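Local coordinates for ulvan Lyase-PL25 (Pseudoalteromonas sp. PLSV, PDB 5UAM), which cleaves ulvan, the sulfated cell-wall polysaccharide of green seaweeds, as a beta-propeller lyase of polysaccharide lyase family 25, at residues Thr163-Ile168 with Leu177-Gly182; Trp188-Ser193 with Val204-His209; Leu38-His43 with Tyr222-Lys227. All blocks are in the same frame, centred on the assembly; numbering follows the deposited sequence.

Interaction 1. Residues Thr163-Ile168 with Leu177-Gly182; sequences TYNQAI and LFFRHG. With PO4 (phosphate ion), chain E.
Thr163 and Arg180 open the ladder of a beta hairpin, each giving its backbone N-H to the other's carbonyl. Farther along, Gln166 and Phe178 repeat this as a second antiparallel hydrogen-bonded pair, the bond from Phe178 N to Gln166 O measuring 2.8 Å and almost straight at 175°. Between the two pairs the register slips by one residue, a beta bulge in which Tyr164 and Asn165 lie opposite the single Phe179; Tyr164 is the assigned proton acceptor of the lyase reaction.

The side-chain polar contacts gather round Arg180, assigned to substrate binding. Its CG lies opposite the backbone N (chi1 -176°) and the chain bends at chi3, carrying the guanidinium alongside Thr163. Gly182 O is gripped from opposite faces of its carbonyl plane, by Thr163 OG1 at 3.1 Å and by Arg180 NE at 2.9 Å. With NE so held, Arg180 NH1 bonds phosphate O2 and Arg180 NH2 bonds phosphate O4, both at 2.9 Å; a long-armed, doubly donating arginine suits an anion site, where ulvan's acidic groups would probably lie. Tyr164 CE2 rests over one guanidinium face, 3.7 Å from Arg180 CZ, with ring and guanidinium planes 68° apart, and its OH comes near the phosphate, which is also held by His99, His119, His184 and Tyr222. Thr163 CG2 sits above the centre of the tyrosine ring.

Apolar packing completes the other end: Ala167 CB meets Leu177 CD1 at 4.0 Å on one face of the sheet, while Ile168 CD1 touches Phe178 CE1 at 3.9 Å.

Strand 188-193 continues the sheet beyond strand 175-180, with Trp188 against Gln166 and Arg180. Phe115 of strand 112-116 packs on Ala167 and Leu177, whereas strand 217-227 meets Gln166 and Phe178 through Trp224 and Ala225.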
loop_
_atom_site.group_PDB
_atom_site.type_symbol
_atom_site.label_atom_id
_atom_site.label_comp_id
_atom_site.label_asym_id
_atom_site.label_seq_id
_atom_site.Cartn_x
_atom_site.Cartn_y
_atom_site.Cartn_z
ATOM N N THR A 163 -8.434 3.170 7.943
ATOM C CA THR A 163 -7.904 1.974 7.297
ATOM C C THR A 163 -6.984 2.459 6.182
ATOM O O THR A 163 -7.277 3.457 5.519
ATOM C CB THR A 163 -9.005 1.107 6.592
ATOM O OG1 THR A 163 -10.172 0.918 7.413
ATOM C CG2 THR A 163 -8.466 -0.272 6.235
ATOM N N TYR A 164 -5.907 1.719 5.924
ATOM C CA TYR A 164 -5.054 1.908 4.739
ATOM C C TYR A 164 -4.130 3.121 4.831
ATOM O O TYR A 164 -4.133 4.004 3.954
ATOM C CB TYR A 164 -5.854 1.917 3.441
ATOM C CG TYR A 164 -6.670 0.691 3.162
ATOM C CD1 TYR A 164 -6.082 -0.557 3.092
ATOM C CD2 TYR A 164 -8.038 0.778 2.956
ATOM C CE1 TYR A 164 -6.832 -1.659 2.790
ATOM C CE2 TYR A 164 -8.793 -0.307 2.669
ATOM C CZ TYR A 164 -8.199 -1.526 2.589
ATOM O OH TYR A 164 -8.949 -2.634 2.282
ATOM N N ASN A 165 -3.282 3.128 5.854
ATOM C CA ASN A 165 -2.394 4.251 6.119
ATOM C C ASN A 165 -1.299 4.386 5.076
ATOM O O ASN A 165 -0.591 3.422 4.762
ATOM C CB ASN A 165 -1.701 4.063 7.454
ATOM C CG ASN A 165 -2.651 4.047 8.588
ATOM O OD1 ASN A 165 -3.501 4.928 8.711
ATOM N ND2 ASN A 165 -2.494 3.068 9.475
ATOM N N GLN A 166 -1.106 5.607 4.600
ATOM C CA GLN A 166 -0.102 5.925 3.606
ATOM C C GLN A 166 0.509 7.235 4.046
ATOM O O GLN A 166 -0.189 8.242 4.145
ATOM C CB GLN A 166 -0.764 6.014 2.239
ATOM C CG GLN A 166 -1.502 4.740 1.929
ATOM C CD GLN A 166 -2.237 4.774 0.645
ATOM O OE1 GLN A 166 -1.656 5.050 -0.399
ATOM N NE2 GLN A 166 -3.499 4.383 0.695
ATOM N N ALA A 167 1.799 7.212 4.370
ATOM C CA ALA A 167 2.432 8.343 5.027
ATOM C C ALA A 167 3.467 8.976 4.114
ATOM O O ALA A 167 4.339 8.289 3.582
ATOM C CB ALA A 167 3.109 7.888 6.318
ATOM N N ILE A 168 3.396 10.302 3.978
ATOM C CA ILE A 168 4.264 11.048 3.073
ATOM C C ILE A 168 4.835 12.241 3.819
ATOM O O ILE A 168 4.102 12.965 4.496
ATOM C CB ILE A 168 3.494 11.509 1.823
ATOM C CG1 ILE A 168 2.924 10.280 1.116
ATOM C CG2 ILE A 168 4.407 12.299 0.883
ATOM C CD1 ILE A 168 2.094 10.612 -0.089
ATOM N N LEU A 177 -0.802 12.052 6.303
ATOM C CA LEU A 177 -1.251 10.676 6.457
ATOM C C LEU A 177 -2.559 10.541 5.696
ATOM O O LEU A 177 -3.536 11.210 6.031
ATOM C CB LEU A 177 -1.473 10.297 7.925
ATOM C CG LEU A 177 -1.803 8.821 8.141
ATOM C CD1 LEU A 177 -0.574 7.964 7.891
ATOM C CD2 LEU A 177 -2.314 8.614 9.582
ATOM N N PHE A 178 -2.557 9.702 4.666
ATOM C CA PHE A 178 -3.729 9.430 3.843
ATOM C C PHE A 178 -4.333 8.096 4.272
ATOM O O PHE A 178 -3.611 7.144 4.575
ATOM C CB PHE A 178 -3.325 9.336 2.368
ATOM C CG PHE A 178 -2.874 10.625 1.796
ATOM C CD1 PHE A 178 -1.580 11.040 2.002
ATOM C CD2 PHE A 178 -3.735 11.417 1.068
ATOM C CE1 PHE A 178 -1.131 12.220 1.493
ATOM C CE2 PHE A 178 -3.292 12.656 0.570
ATOM C CZ PHE A 178 -1.985 13.029 0.798
ATOM N N PHE A 179 -5.653 8.030 4.332
ATOM C CA PHE A 179 -6.347 6.823 4.754
ATOM C C PHE A 179 -7.829 6.953 4.431
ATOM O O PHE A 179 -8.340 8.046 4.138
ATOM C CB PHE A 179 -6.154 6.540 6.255
ATOM C CG PHE A 179 -6.549 7.676 7.149
ATOM C CD1 PHE A 179 -5.663 8.706 7.438
ATOM C CD2 PHE A 179 -7.804 7.722 7.731
ATOM C CE1 PHE A 179 -6.021 9.760 8.262
ATOM C CE2 PHE A 179 -8.165 8.767 8.554
ATOM C CZ PHE A 179 -7.269 9.788 8.834
ATOM N N ARG A 180 -8.517 5.813 4.487
ATOM C CA ARG A 180 -9.974 5.789 4.445
ATOM C C ARG A 180 -10.520 6.041 5.842
ATOM O O ARG A 180 -10.130 5.366 6.794
ATOM C CB ARG A 180 -10.447 4.439 3.931
ATOM C CG ARG A 180 -11.960 4.322 3.749
ATOM C CD ARG A 180 -12.415 2.982 3.219
ATOM N NE ARG A 180 -12.180 1.920 4.199
ATOM C CZ ARG A 180 -12.197 0.624 3.900
ATOM N NH1 ARG A 180 -12.446 0.216 2.657
ATOM N NH2 ARG A 180 -11.941 -0.256 4.857
ATOM N N HIS A 181 -11.421 7.013 5.974
ATOM C CA HIS A 181 -11.899 7.452 7.290
ATOM C C HIS A 181 -13.062 6.581 7.780
ATOM O O HIS A 181 -14.186 7.033 8.013
ATOM C CB HIS A 181 -12.272 8.932 7.232
ATOM C CG HIS A 181 -12.412 9.624 8.557
ATOM N ND1 HIS A 181 -13.421 9.337 9.451
ATOM C CD2 HIS A 181 -11.753 10.691 9.077
ATOM C CE1 HIS A 181 -13.345 10.161 10.484
ATOM N NE2 HIS A 181 -12.327 10.979 10.292
ATOM N N GLY A 182 -12.765 5.276 7.896
ATOM C CA GLY A 182 -13.742 4.304 8.333
ATOM C C GLY A 182 -13.692 3.044 7.500
ATOM O O GLY A 182 -12.629 2.711 6.963
HETATM P P PO4 E . -12.006 -3.667 3.100
HETATM O O1 PO4 E . -13.273 -4.470 2.877
HETATM O O2 PO4 E . -11.933 -2.546 2.146
HETATM O O3 PO4 E . -10.875 -4.637 2.854
HETATM O O4 PO4 E . -12.037 -3.134 4.528
#

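Interaction 2. Residues Trp188-Ser193 with Val204-His209; sequences WVYQKS and VSFLKH. With EDO (1,2-ethanediol), chain J.
Trp188 faces both Phe206 and Leu207 in a classic beta bulge, set in an antiparallel hairpin of the beta-propeller. Trp188 O accepts from Phe206 N at 2.8 Å and, more weakly, from Leu207 N at 3.4 Å, so one acceptor serves two successive donors.

The extra residue turns the Phe206 side chain in against the partner strand. CG stands between the backbone N and the carbonyl carbon (chi1 68°), which lays the ring across the neighbouring backbone: Trp188 CB sits over its face, 4.0 Å from the ring centroid, a CH-pi contact, while Val189 O lies at the ring edge, 3.4 Å from Phe206 CE1. A flat aromatic suits this place because its face accepts a methylene and its polarised C-H edge can meet a carbonyl. The Trp188 indole extends past the partner strand, its NE1 bonded to Trp221 O.

Past the bulge, Tyr190 and Val204 form a hydrogen-bonded pair whose side chains run side by side in the same direction. Val204 CB stands over one face of the tyrosine ring, 3.8 Å from the centroid of Tyr190 and 20° off the normal, with CG1 and CG2 both reaching out to the hydroxyl. Phe206 CD1 comes to the rim of the same ring. An alanine at Tyr190 would keep the backbone pairing but is likely to leave the branched side chain of Val204 without its aromatic cover and open a gap beside Phe206.

On the other face the facing pair is small: Val189 CG1 approaches Ser205 OG at 3.8 Å, a hydroxyl whose hydrogen bond goes to Asp187 OD2.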
loop_
_atom_site.group_PDB
_atom_site.type_symbol
_atom_site.label_atom_id
_atom_site.label_comp_id
_atom_site.label_asym_id
_atom_site.label_seq_id
_atom_site.Cartn_x
_atom_site.Cartn_y
_atom_site.Cartn_z
ATOM N N TRP A 188 -12.330 9.171 1.789
ATOM C CA TRP A 188 -10.877 9.135 1.934
ATOM C C TRP A 188 -10.400 10.529 2.282
ATOM O O TRP A 188 -10.924 11.521 1.758
ATOM C CB TRP A 188 -10.179 8.632 0.673
ATOM C CG TRP A 188 -10.285 7.148 0.540
ATOM C CD1 TRP A 188 -11.421 6.440 0.299
ATOM C CD2 TRP A 188 -9.241 6.194 0.695
ATOM N NE1 TRP A 188 -11.149 5.100 0.275
ATOM C CE2 TRP A 188 -9.816 4.922 0.498
ATOM C CE3 TRP A 188 -7.877 6.289 0.963
ATOM C CZ2 TRP A 188 -9.063 3.744 0.559
ATOM C CZ3 TRP A 188 -7.118 5.075 1.027
ATOM C CH2 TRP A 188 -7.730 3.856 0.820
ATOM N N VAL A 189 -9.418 10.591 3.171
ATOM C CA VAL A 189 -8.989 11.838 3.775
ATOM C C VAL A 189 -7.472 11.854 3.889
ATOM O O VAL A 189 -6.795 10.831 3.772
ATOM C CB VAL A 189 -9.577 12.019 5.188
ATOM C CG1 VAL A 189 -11.098 11.915 5.180
ATOM C CG2 VAL A 189 -8.974 10.988 6.136
ATOM N N TYR A 190 -6.953 13.026 4.217
ATOM C CA TYR A 190 -5.636 13.111 4.829
ATOM C C TYR A 190 -5.706 13.902 6.124
ATOM O O TYR A 190 -6.602 14.722 6.334
ATOM C CB TYR A 190 -4.591 13.728 3.889
ATOM C CG TYR A 190 -4.816 15.186 3.538
ATOM C CD1 TYR A 190 -4.392 16.202 4.377
ATOM C CD2 TYR A 190 -5.440 15.557 2.349
ATOM C CE1 TYR A 190 -4.584 17.539 4.055
ATOM C CE2 TYR A 190 -5.631 16.886 2.023
ATOM C CZ TYR A 190 -5.200 17.886 2.870
ATOM O OH TYR A 190 -5.402 19.209 2.517
ATOM N N GLN A 191 -4.739 13.619 7.007
ATOM C CA GLN A 191 -4.444 14.483 8.134
ATOM C C GLN A 191 -3.018 14.982 8.008
ATOM O O GLN A 191 -2.102 14.212 7.698
ATOM C CB GLN A 191 -4.639 13.774 9.478
ATOM C CG GLN A 191 -6.085 13.471 9.808
ATOM C CD GLN A 191 -6.289 12.993 11.214
ATOM O OE1 GLN A 191 -6.413 11.784 11.483
ATOM N NE2 GLN A 191 -6.326 13.938 12.135
ATOM N N LYS A 192 -2.855 16.279 8.254
ATOM C CA LYS A 192 -1.598 16.990 8.061
ATOM C C LYS A 192 -0.995 17.379 9.406
ATOM O O LYS A 192 -1.692 17.891 10.287
ATOM C CB LYS A 192 -1.838 18.259 7.228
ATOM C CG LYS A 192 -0.599 19.128 6.986
ATOM C CD LYS A 192 -0.956 20.398 6.227
ATOM C CE LYS A 192 0.253 21.260 6.052
ATOM N NZ LYS A 192 -0.078 22.510 5.322
ATOM N N SER A 193 0.315 17.169 9.549
ATOM C CA SER A 193 1.050 17.610 10.730
ATOM C C SER A 193 2.232 18.456 10.294
ATOM O O SER A 193 2.986 18.057 9.405
ATOM C CB SER A 193 1.573 16.422 11.555
ATOM O OG SER A 193 2.479 16.878 12.550
ATOM N N VAL A 204 -9.134 16.116 6.103
ATOM C CA VAL A 204 -9.605 16.785 4.895
ATOM C C VAL A 204 -10.028 15.697 3.912
ATOM O O VAL A 204 -9.211 14.841 3.523
ATOM C CB VAL A 204 -8.480 17.630 4.279
ATOM C CG1 VAL A 204 -8.929 18.259 2.965
ATOM C CG2 VAL A 204 -8.021 18.701 5.239
ATOM N N SER A 205 -11.311 15.717 3.519
ATOM C CA SER A 205 -11.845 14.720 2.593
ATOM C C SER A 205 -11.439 15.041 1.161
ATOM O O SER A 205 -11.683 16.151 0.681
ATOM C CB SER A 205 -13.370 14.663 2.640
ATOM O OG SER A 205 -13.834 14.158 3.871
ATOM N N PHE A 206 -10.869 14.055 0.457
ATOM C CA PHE A 206 -10.538 14.230 -0.955
ATOM C C PHE A 206 -11.303 13.310 -1.901
ATOM O O PHE A 206 -11.395 13.623 -3.100
ATOM C CB PHE A 206 -9.016 14.170 -1.217
ATOM C CG PHE A 206 -8.399 12.816 -0.997
ATOM C CD1 PHE A 206 -7.895 12.444 0.245
ATOM C CD2 PHE A 206 -8.311 11.912 -2.040
ATOM C CE1 PHE A 206 -7.333 11.205 0.433
ATOM C CE2 PHE A 206 -7.748 10.676 -1.861
ATOM C CZ PHE A 206 -7.259 10.315 -0.615
ATOM N N LEU A 207 -11.920 12.243 -1.406
ATOM C CA LEU A 207 -12.838 11.429 -2.197
ATOM C C LEU A 207 -14.111 11.236 -1.392
ATOM O O LEU A 207 -14.054 10.880 -0.213
ATOM C CB LEU A 207 -12.270 10.060 -2.562
ATOM C CG LEU A 207 -11.222 10.102 -3.681
ATOM C CD1 LEU A 207 -10.423 8.794 -3.711
ATOM C CD2 LEU A 207 -11.879 10.348 -5.026
ATOM N N LYS A 208 -15.244 11.490 -2.031
ATOM C CA LYS A 208 -16.554 11.489 -1.385
ATOM C C LYS A 208 -17.254 10.141 -1.500
ATOM O O LYS A 208 -17.437 9.621 -2.606
ATOM C CB LYS A 208 -17.427 12.517 -2.101
ATOM C CG LYS A 208 -18.860 12.615 -1.599
ATOM C CD LYS A 208 -18.895 13.237 -0.214
ATOM C CE LYS A 208 -20.300 13.651 0.118
ATOM N NZ LYS A 208 -20.369 14.302 1.461
ATOM N N HIS A 209 -17.735 9.628 -0.373
ATOM C CA HIS A 209 -18.729 8.563 -0.376
ATOM C C HIS A 209 -20.117 9.174 -0.249
ATOM O O HIS A 209 -20.311 10.199 0.411
ATOM C CB HIS A 209 -18.498 7.567 0.773
ATOM C CG HIS A 209 -19.206 7.928 2.044
ATOM N ND1 HIS A 209 -18.714 8.855 2.943
ATOM C CD2 HIS A 209 -20.383 7.500 2.560
ATOM C CE1 HIS A 209 -19.552 8.974 3.954
ATOM N NE2 HIS A 209 -20.572 8.160 3.749
HETATM C C1 EDO J . -19.318 12.582 4.505
HETATM O O1 EDO J . -19.416 12.224 3.116
HETATM C C2 EDO J . -20.708 12.874 5.058
HETATM O O2 EDO J . -21.530 11.711 4.896
#

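Interaction 3. Residues Leu38-His43 with Tyr222-Lys227; sequences LAIVQH and YAWAGK. With PO4 (phosphate ion), chain E.
His43 and Trp224 lie face to face in an offset stack near the centre of the beta-propeller, where the loop 38-43 meets residues 222-227 of strand 217-227. The imidazole of His43 and the five-membered ring of Trp224 have centroids 3.9 Å apart and planes only 8° from parallel. The overlap runs on to the six-membered ring, with His43 ND1 3.5 Å from Trp224 CZ2. Two flat side chains suit such a buried junction, since they fill it closely while their polar nitrogens point outward in their ring planes.

The indole uses that edge: Trp224 NE1 donates to Ile40 O at 3.1 Å, nearly in the ring plane but well above the plane of the carbonyl, with an angle of 155° at the hydrogen. Ile40 also lends a methyl group, its CG2 lying 3.6 Å from Trp224 NE1. Trp224 CG is turned opposite its backbone N (chi1 -165°), which carries the indole out from the strand to the loop. Gly226 suits its place, as a CB there would run into Trp224 CZ3.

The second shell fixes the stack. His43 NE2 is hydrogen-bonded to Gln166 OE1, an oxygen that also accepts from Ala225 N, so one amide ties the imidazole and the strand together. Asn306, Ser308 and Thr309 of strand 303-311 flank Trp224. Val41, whose CG2 comes within 4.1 Å of Ala223 O, packs on Tyr164, the assigned proton acceptor, linking the loop to the catalytic site.

Toward the phosphate, on the same strand, lies Tyr222, assigned to substrate binding, whose ring makes a cation-pi contact with Arg258. Tyr222 OH donates a short hydrogen bond of 2.6 Å to phosphate O2, which lies at the edge of the ring.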
loop_
_atom_site.group_PDB
_atom_site.type_symbol
_atom_site.label_atom_id
_atom_site.label_comp_id
_atom_site.label_asym_id
_atom_site.label_seq_id
_atom_site.Cartn_x
_atom_site.Cartn_y
_atom_site.Cartn_z
ATOM N N LEU A 38 2.513 -7.963 4.695
ATOM C CA LEU A 38 2.886 -6.822 3.875
ATOM C C LEU A 38 1.838 -6.658 2.793
ATOM O O LEU A 38 1.167 -7.621 2.411
ATOM C CB LEU A 38 4.198 -7.099 3.141
ATOM C CG LEU A 38 5.437 -7.393 3.976
ATOM C CD1 LEU A 38 6.510 -7.994 3.086
ATOM C CD2 LEU A 38 5.926 -6.139 4.649
ATOM N N ALA A 39 1.743 -5.435 2.249
ATOM C CA ALA A 39 0.927 -5.160 1.066
ATOM C C ALA A 39 1.385 -3.842 0.465
ATOM O O ALA A 39 1.910 -2.986 1.168
ATOM C CB ALA A 39 -0.559 -5.058 1.398
ATOM N N ILE A 40 1.105 -3.653 -0.821
ATOM C CA ILE A 40 1.521 -2.431 -1.501
ATOM C C ILE A 40 0.782 -1.221 -0.955
ATOM O O ILE A 40 1.339 -0.117 -0.951
ATOM C CB ILE A 40 1.356 -2.630 -3.017
ATOM C CG1 ILE A 40 2.516 -3.510 -3.523
ATOM C CG2 ILE A 40 1.339 -1.302 -3.762
ATOM C CD1 ILE A 40 2.330 -4.059 -4.890
ATOM N N VAL A 41 -0.452 -1.383 -0.462
ATOM C CA VAL A 41 -1.222 -0.208 -0.044
ATOM C C VAL A 41 -0.694 0.403 1.259
ATOM O O VAL A 41 -0.751 1.631 1.428
ATOM C CB VAL A 41 -2.721 -0.508 0.010
ATOM C CG1 VAL A 41 -3.072 -1.457 1.109
ATOM C CG2 VAL A 41 -3.505 0.819 0.145
ATOM N N GLN A 42 -0.213 -0.405 2.207
ATOM C CA GLN A 42 0.374 0.131 3.439
ATOM C C GLN A 42 1.818 0.460 3.148
ATOM O O GLN A 42 2.693 -0.406 3.228
ATOM C CB GLN A 42 0.263 -0.822 4.626
ATOM C CG GLN A 42 -1.125 -0.911 5.244
ATOM C CD GLN A 42 -2.016 -1.981 4.639
ATOM O OE1 GLN A 42 -1.607 -2.799 3.790
ATOM N NE2 GLN A 42 -3.254 -1.995 5.097
ATOM N N HIS A 43 2.074 1.723 2.821
ATOM C CA HIS A 43 3.399 2.108 2.375
ATOM C C HIS A 43 3.727 3.512 2.869
ATOM O O HIS A 43 2.830 4.350 3.040
ATOM C CB HIS A 43 3.486 2.070 0.843
ATOM C CG HIS A 43 2.735 3.174 0.184
ATOM N ND1 HIS A 43 3.348 4.313 -0.285
ATOM C CD2 HIS A 43 1.407 3.363 0.011
ATOM C CE1 HIS A 43 2.431 5.139 -0.762
ATOM N NE2 HIS A 43 1.246 4.592 -0.580
ATOM N N TYR A 222 -10.888 3.183 -3.369
ATOM C CA TYR A 222 -9.598 2.733 -2.847
ATOM C C TYR A 222 -8.508 3.554 -3.519
ATOM O O TYR A 222 -8.461 3.640 -4.750
ATOM C CB TYR A 222 -9.364 1.244 -3.140
ATOM C CG TYR A 222 -10.285 0.340 -2.355
ATOM C CD1 TYR A 222 -11.533 -0.008 -2.871
ATOM C CD2 TYR A 222 -9.934 -0.159 -1.111
ATOM C CE1 TYR A 222 -12.404 -0.814 -2.158
ATOM C CE2 TYR A 222 -10.784 -0.955 -0.393
ATOM C CZ TYR A 222 -12.024 -1.319 -0.935
ATOM O OH TYR A 222 -12.890 -2.115 -0.224
ATOM N N ALA A 223 -7.634 4.155 -2.718
ATOM C CA ALA A 223 -6.643 5.093 -3.233
ATOM C C ALA A 223 -5.238 4.685 -2.815
ATOM O O ALA A 223 -5.035 4.031 -1.794
ATOM C CB ALA A 223 -6.925 6.518 -2.717
ATOM N N TRP A 224 -4.269 5.097 -3.625
ATOM C CA TRP A 224 -2.850 4.969 -3.340
ATOM C C TRP A 224 -2.215 6.325 -3.593
ATOM O O TRP A 224 -2.252 6.842 -4.725
ATOM C CB TRP A 224 -2.209 3.906 -4.224
ATOM C CG TRP A 224 -0.849 3.426 -3.802
ATOM C CD1 TRP A 224 -0.572 2.314 -3.053
ATOM C CD2 TRP A 224 0.420 4.023 -4.105
ATOM N NE1 TRP A 224 0.778 2.171 -2.891
ATOM C CE2 TRP A 224 1.410 3.210 -3.531
ATOM C CE3 TRP A 224 0.816 5.158 -4.822
ATOM C CZ2 TRP A 224 2.764 3.503 -3.635
ATOM C CZ3 TRP A 224 2.166 5.434 -4.916
ATOM C CH2 TRP A 224 3.105 4.629 -4.336
ATOM N N ALA A 225 -1.651 6.902 -2.539
ATOM C CA ALA A 225 -1.020 8.207 -2.595
ATOM C C ALA A 225 0.480 8.067 -2.455
ATOM O O ALA A 225 0.968 7.335 -1.588
ATOM C CB ALA A 225 -1.535 9.092 -1.464
ATOM N N GLY A 226 1.228 8.791 -3.285
ATOM C CA GLY A 226 2.672 8.783 -3.219
ATOM C C GLY A 226 3.240 10.130 -3.608
ATOM O O GLY A 226 2.518 11.025 -4.042
ATOM N N LYS A 227 4.551 10.262 -3.458
ATOM C CA LYS A 227 5.222 11.485 -3.869
ATOM C C LYS A 227 5.160 11.664 -5.371
ATOM O O LYS A 227 5.269 10.709 -6.150
ATOM C CB LYS A 227 6.682 11.425 -3.467
ATOM C CG LYS A 227 6.919 11.903 -2.079
ATOM C CD LYS A 227 6.974 13.416 -2.043
ATOM C CE LYS A 227 7.629 13.894 -0.767
ATOM N NZ LYS A 227 9.050 13.470 -0.658
HETATM P P PO4 E . -12.006 -3.667 3.100
HETATM O O1 PO4 E . -13.273 -4.470 2.877
HETATM O O2 PO4 E . -11.933 -2.546 2.146
HETATM O O3 PO4 E . -10.875 -4.637 2.854
HETATM O O4 PO4 E . -12.037 -3.134 4.528
#

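All three contacts reach one large antiparallel sheet of the propeller. Interactions 1 and 2 are successive hairpins with centres about 9 Å apart, joined by the pairing of strands 175-180 and 188-193. Interaction 3, whose segments are 179 residues apart at their closest ends, closes a long loop that contains both; it brings the segment 38-43 to strand 217-227, the strand that follows 204-211. Its centre is about 9 Å from that of interaction 1 and about 15 Å from that of interaction 2. Interactions 1 and 3 share the bound phosphate, on which Tyr164, Arg180 and Tyr222 converge, while other active-site residues such as His99 come from elsewhere in the chain.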